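PDB 6XZ6: GARP domain-containing protein from Trypanosoma brucei brucei TREU927, which binds the host complement regulator factor H as a trypanosome receptor and increases transmission of the parasite to tsetse flies. Local coordinates for residues Q69-A83 and A198-F212. Residues are numbered along the deposited sequence; the frame is centred on the assembly and turned at random.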
loop_
_atom_site.group_PDB
_atom_site.type_symbol
_atom_site.label_atom_id
_atom_site.label_comp_id
_atom_site.label_asym_id
_atom_site.label_seq_id
_atom_site.Cartn_x
_atom_site.Cartn_y
_atom_site.Cartn_z
ATOM N N GLN A 69 12.277 32.844 39.442
ATOM C CA GLN A 69 10.970 32.204 39.604
ATOM C C GLN A 69 10.069 32.642 38.452
ATOM O O GLN A 69 9.223 31.868 38.011
ATOM C CB GLN A 69 10.320 32.610 40.937
ATOM C CG GLN A 69 10.669 31.688 42.095
ATOM C CD GLN A 69 9.646 31.734 43.202
ATOM O OE1 GLN A 69 9.208 32.809 43.651
ATOM N NE2 GLN A 69 9.255 30.552 43.675
ATOM N N GLN A 70 10.240 33.902 37.997
ATOM C CA GLN A 70 9.519 34.517 36.886
ATOM C C GLN A 70 10.108 34.059 35.546
ATOM O O GLN A 70 9.388 33.958 34.554
ATOM C CB GLN A 70 9.547 36.041 37.008
ATOM C CG GLN A 70 8.514 36.583 37.988
ATOM C CD GLN A 70 8.197 38.044 37.779
ATOM O OE1 GLN A 70 8.713 38.708 36.866
ATOM N NE2 GLN A 70 7.326 38.573 38.631
ATOM N N GLN A 71 11.411 33.757 35.537
ATOM C CA GLN A 71 12.123 33.218 34.382
ATOM C C GLN A 71 11.627 31.777 34.110
ATOM O O GLN A 71 11.577 31.358 32.955
ATOM C CB GLN A 71 13.645 33.225 34.646
ATOM C CG GLN A 71 14.515 32.990 33.400
ATOM C CD GLN A 71 14.277 34.012 32.304
ATOM O OE1 GLN A 71 14.627 35.195 32.426
ATOM N NE2 GLN A 71 13.672 33.573 31.207
ATOM N N ALA A 72 11.259 31.040 35.183
ATOM C CA ALA A 72 10.730 29.680 35.126
ATOM C C ALA A 72 9.380 29.646 34.401
ATOM O O ALA A 72 9.213 28.833 33.492
ATOM C CB ALA A 72 10.598 29.107 36.532
ATOM N N ALA A 73 8.438 30.549 34.770
ATOM C CA ALA A 73 7.112 30.652 34.144
ATOM C C ALA A 73 7.235 30.971 32.657
ATOM O O ALA A 73 6.591 30.302 31.855
ATOM C CB ALA A 73 6.251 31.694 34.850
ATOM N N LYS A 74 8.115 31.931 32.288
ATOM C CA LYS A 74 8.407 32.330 30.905
ATOM C C LYS A 74 8.898 31.127 30.083
ATOM O O LYS A 74 8.506 30.991 28.927
ATOM C CB LYS A 74 9.454 33.458 30.891
ATOM C CG LYS A 74 9.610 34.141 29.536
ATOM C CD LYS A 74 10.570 35.323 29.566
ATOM C CE LYS A 74 10.862 35.867 28.182
ATOM N NZ LYS A 74 9.684 36.543 27.558
ATOM N N ARG A 75 9.742 30.260 30.691
ATOM C CA ARG A 75 10.339 29.046 30.115
ATOM C C ARG A 75 9.324 27.903 29.961
ATOM O O ARG A 75 9.415 27.134 28.993
ATOM C CB ARG A 75 11.519 28.565 30.980
ATOM C CG ARG A 75 12.808 29.344 30.788
ATOM C CD ARG A 75 13.999 28.502 31.182
ATOM N NE ARG A 75 15.255 29.154 30.831
ATOM C CZ ARG A 75 16.271 29.316 31.671
ATOM N NH1 ARG A 75 17.374 29.932 31.273
ATOM N NH2 ARG A 75 16.191 28.862 32.916
ATOM N N ALA A 76 8.393 27.765 30.943
ATOM C CA ALA A 76 7.312 26.772 30.958
ATOM C C ALA A 76 6.249 27.175 29.945
ATOM O O ALA A 76 5.603 26.305 29.369
ATOM C CB ALA A 76 6.695 26.680 32.341
ATOM N N ARG A 77 6.076 28.495 29.718
ATOM C CA ARG A 77 5.135 29.042 28.736
ATOM C C ARG A 77 5.663 28.815 27.336
ATOM O O ARG A 77 4.890 28.478 26.449
ATOM C CB ARG A 77 4.887 30.548 28.974
ATOM C CG ARG A 77 4.046 31.255 27.914
ATOM C CD ARG A 77 2.560 31.144 28.188
ATOM N NE ARG A 77 1.974 29.900 27.681
ATOM C CZ ARG A 77 0.945 29.274 28.242
ATOM N NH1 ARG A 77 0.468 28.156 27.704
ATOM N NH2 ARG A 77 0.395 29.747 29.355
ATOM N N GLU A 78 6.969 29.013 27.125
ATOM C CA GLU A 78 7.584 28.809 25.825
ATOM C C GLU A 78 7.580 27.332 25.430
ATOM O O GLU A 78 7.399 27.028 24.248
ATOM C CB GLU A 78 8.981 29.454 25.752
ATOM C CG GLU A 78 9.569 29.555 24.340
ATOM C CD GLU A 78 8.643 29.865 23.171
ATOM O OE1 GLU A 78 8.611 29.045 22.223
ATOM O OE2 GLU A 78 7.957 30.917 23.198
ATOM N N ALA A 79 7.710 26.423 26.412
ATOM C CA ALA A 79 7.679 24.978 26.175
ATOM C C ALA A 79 6.258 24.489 25.893
ATOM O O ALA A 79 6.063 23.588 25.078
ATOM C CB ALA A 79 8.254 24.245 27.364
ATOM N N ALA A 80 5.263 25.118 26.522
ATOM C CA ALA A 80 3.849 24.768 26.352
ATOM C C ALA A 80 3.409 25.088 24.925
ATOM O O ALA A 80 2.606 24.334 24.352
ATOM C CB ALA A 80 2.986 25.527 27.360
ATOM N N THR A 81 3.956 26.189 24.347
ATOM C CA THR A 81 3.639 26.580 22.976
ATOM C C THR A 81 4.435 25.704 22.003
ATOM O O THR A 81 3.868 25.289 21.000
ATOM C CB THR A 81 3.739 28.117 22.718
ATOM O OG1 THR A 81 5.077 28.495 22.442
ATOM C CG2 THR A 81 3.169 28.970 23.852
ATOM N N VAL A 82 5.699 25.357 22.312
ATOM C CA VAL A 82 6.475 24.446 21.463
ATOM C C VAL A 82 5.780 23.079 21.367
ATOM O O VAL A 82 5.698 22.530 20.270
ATOM C CB VAL A 82 7.964 24.352 21.876
ATOM C CG1 VAL A 82 8.675 23.186 21.185
ATOM C CG2 VAL A 82 8.687 25.668 21.590
ATOM N N ALA A 83 5.214 22.572 22.487
ATOM C CA ALA A 83 4.445 21.320 22.515
ATOM C C ALA A 83 3.189 21.467 21.652
ATOM O O ALA A 83 2.944 20.611 20.810
ATOM C CB ALA A 83 4.091 20.951 23.944
ATOM N N ALA A 198 6.824 17.211 21.040
ATOM C CA ALA A 198 5.805 17.661 21.992
ATOM C C ALA A 198 6.052 17.078 23.393
ATOM O O ALA A 198 5.893 17.789 24.368
ATOM C CB ALA A 198 4.415 17.306 21.497
ATOM N N ASP A 199 6.485 15.817 23.495
ATOM C CA ASP A 199 6.785 15.169 24.782
ATOM C C ASP A 199 7.928 15.861 25.497
ATOM O O ASP A 199 7.795 16.180 26.677
ATOM C CB ASP A 199 7.106 13.672 24.591
ATOM C CG ASP A 199 5.887 12.772 24.481
ATOM O OD1 ASP A 199 4.838 13.106 25.093
ATOM O OD2 ASP A 199 5.983 11.718 23.808
ATOM N N ASP A 200 9.030 16.121 24.765
ATOM C CA ASP A 200 10.235 16.805 25.251
ATOM C C ASP A 200 9.892 18.187 25.819
ATOM O O ASP A 200 10.403 18.546 26.882
ATOM C CB ASP A 200 11.278 16.957 24.116
ATOM C CG ASP A 200 11.885 15.676 23.536
ATOM O OD1 ASP A 200 11.573 14.569 24.052
ATOM O OD2 ASP A 200 12.658 15.777 22.559
ATOM N N ALA A 201 9.024 18.951 25.107
ATOM C CA ALA A 201 8.551 20.277 25.492
ATOM C C ALA A 201 7.642 20.186 26.719
ATOM O O ALA A 201 7.800 20.995 27.624
ATOM C CB ALA A 201 7.827 20.944 24.329
ATOM N N LYS A 202 6.702 19.208 26.765
ATOM C CA LYS A 202 5.811 18.955 27.914
ATOM C C LYS A 202 6.671 18.768 29.175
ATOM O O LYS A 202 6.403 19.390 30.202
ATOM C CB LYS A 202 4.953 17.686 27.676
ATOM C CG LYS A 202 4.392 17.052 28.963
ATOM C CD LYS A 202 3.988 15.593 28.801
ATOM C CE LYS A 202 5.131 14.627 29.022
ATOM N NZ LYS A 202 4.746 13.235 28.660
ATOM N N SER A 203 7.710 17.921 29.071
ATOM C CA SER A 203 8.652 17.613 30.130
ATOM C C SER A 203 9.437 18.830 30.571
ATOM O O SER A 203 9.667 18.972 31.767
ATOM C CB SER A 203 9.592 16.506 29.679
ATOM O OG SER A 203 8.874 15.292 29.523
ATOM N N GLU A 204 9.832 19.717 29.638
ATOM C CA GLU A 204 10.554 20.949 29.964
ATOM C C GLU A 204 9.633 21.903 30.729
ATOM O O GLU A 204 10.082 22.521 31.681
ATOM C CB GLU A 204 11.142 21.618 28.708
ATOM C CG GLU A 204 12.196 22.682 29.022
ATOM C CD GLU A 204 12.956 23.310 27.856
ATOM O OE1 GLU A 204 13.241 22.597 26.863
ATOM O OE2 GLU A 204 13.294 24.515 27.952
ATOM N N ALA A 205 8.340 21.975 30.352
ATOM C CA ALA A 205 7.323 22.793 31.022
ATOM C C ALA A 205 7.051 22.247 32.421
ATOM O O ALA A 205 7.034 23.016 33.374
ATOM C CB ALA A 205 6.037 22.826 30.207
ATOM N N GLN A 206 6.895 20.922 32.552
ATOM C CA GLN A 206 6.653 20.235 33.826
ATOM C C GLN A 206 7.812 20.360 34.838
ATOM O O GLN A 206 7.558 20.420 36.044
ATOM C CB GLN A 206 6.300 18.760 33.578
ATOM C CG GLN A 206 4.868 18.543 33.055
ATOM C CD GLN A 206 4.505 17.082 32.927
ATOM O OE1 GLN A 206 5.366 16.199 32.741
ATOM N NE2 GLN A 206 3.205 16.810 33.012
ATOM N N GLU A 207 9.076 20.407 34.355
ATOM C CA GLU A 207 10.276 20.542 35.201
ATOM C C GLU A 207 10.440 21.950 35.786
ATOM O O GLU A 207 10.858 22.094 36.938
ATOM C CB GLU A 207 11.541 20.140 34.429
ATOM C CG GLU A 207 12.041 18.749 34.784
ATOM C CD GLU A 207 12.089 17.745 33.646
ATOM O OE1 GLU A 207 12.678 18.071 32.588
ATOM O OE2 GLU A 207 11.560 16.622 33.822
ATOM N N GLU A 208 10.130 22.983 34.983
ATOM C CA GLU A 208 10.203 24.393 35.370
ATOM C C GLU A 208 9.075 24.710 36.348
ATOM O O GLU A 208 9.257 25.568 37.217
ATOM C CB GLU A 208 10.073 25.317 34.144
ATOM C CG GLU A 208 11.000 25.010 32.982
ATOM C CD GLU A 208 12.391 25.612 32.979
ATOM O OE1 GLU A 208 13.059 25.504 31.924
ATOM O OE2 GLU A 208 12.818 26.185 34.008
ATOM N N ALA A 209 7.903 24.036 36.188
ATOM C CA ALA A 209 6.731 24.251 37.042
ATOM C C ALA A 209 6.728 23.415 38.328
ATOM O O ALA A 209 5.820 23.574 39.155
ATOM C CB ALA A 209 5.454 24.010 36.256
ATOM N N ALA A 210 7.742 22.542 38.502
ATOM C CA ALA A 210 7.869 21.654 39.655
ATOM C C ALA A 210 7.971 22.401 40.992
ATOM O O ALA A 210 7.443 21.926 42.004
ATOM C CB ALA A 210 9.062 20.731 39.467
ATOM N N GLN A 211 8.609 23.585 40.979
ATOM C CA GLN A 211 8.814 24.419 42.164
ATOM C C GLN A 211 7.538 25.088 42.709
ATOM O O GLN A 211 7.522 25.459 43.882
ATOM C CB GLN A 211 9.917 25.465 41.902
ATOM C CG GLN A 211 9.570 26.543 40.883
ATOM C CD GLN A 211 10.765 27.384 40.506
ATOM O OE1 GLN A 211 11.050 28.442 41.093
ATOM N NE2 GLN A 211 11.510 26.917 39.519
ATOM N N PHE A 212 6.485 25.238 41.878
ATOM C CA PHE A 212 5.237 25.929 42.242
ATOM C C PHE A 212 4.078 25.009 42.728
ATOM O O PHE A 212 4.136 23.796 42.505
ATOM C CB PHE A 212 4.765 26.808 41.071
ATOM C CG PHE A 212 5.829 27.674 40.439
ATOM C CD1 PHE A 212 6.255 28.850 41.056
ATOM C CD2 PHE A 212 6.391 27.329 39.218
ATOM C CE1 PHE A 212 7.226 29.659 40.457
ATOM C CE2 PHE A 212 7.349 28.146 38.613
ATOM C CZ PHE A 212 7.762 29.303 39.236
#
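Ala76, Ala79 and Ala83 on one helix meet Ala198, Ala201 and Ala205 on the other, and with side chains this small the two backbones come close: the axes of 69-83 and 198-208 approach to 7.8 Å and run nearly antiparallel, at 160°. Much of the packing is methyl against backbone. Ala201 CB rests on Ala79 O and, 3.8 Å away, on Ala83 CB, while Ala205 CB lies 3.6 Å from Ala76 O and touches Ala79 CB. Val82 borders this seam through CG1, 4.0 Å from Ala201 CB. Toward the Gln69 end, longer side chains join Ala72. Glu208 sets its CB against Ala72 O, then bends at CG (chi2 -86°), and its carboxylate crosses the aliphatic chain of Arg75 at an angle, OE1 meeting CB and CD; Arg75 NE and Glu208 OE1 remain 4.4 Å apart, longer than a salt bridge. A type I beta turn from Ala209 to Phe212 carries the Phe212 ring toward helix 67-125. Its CZ edge faces Gln69 O and Ala72 CB (3.9 Å to the methyl), and Gln211 CG sits over the middle of one ring face, 3.5 Å above its plane. Phe212 also packs on Ala62, and its carbonyl accepts a hydrogen bond from Arg57. Helix 4-61 flanks the antiparallel pair, meeting Arg77 in a salt bridge at Glu59, and completes one end of a three-helix bundle close to the 62-66 connection.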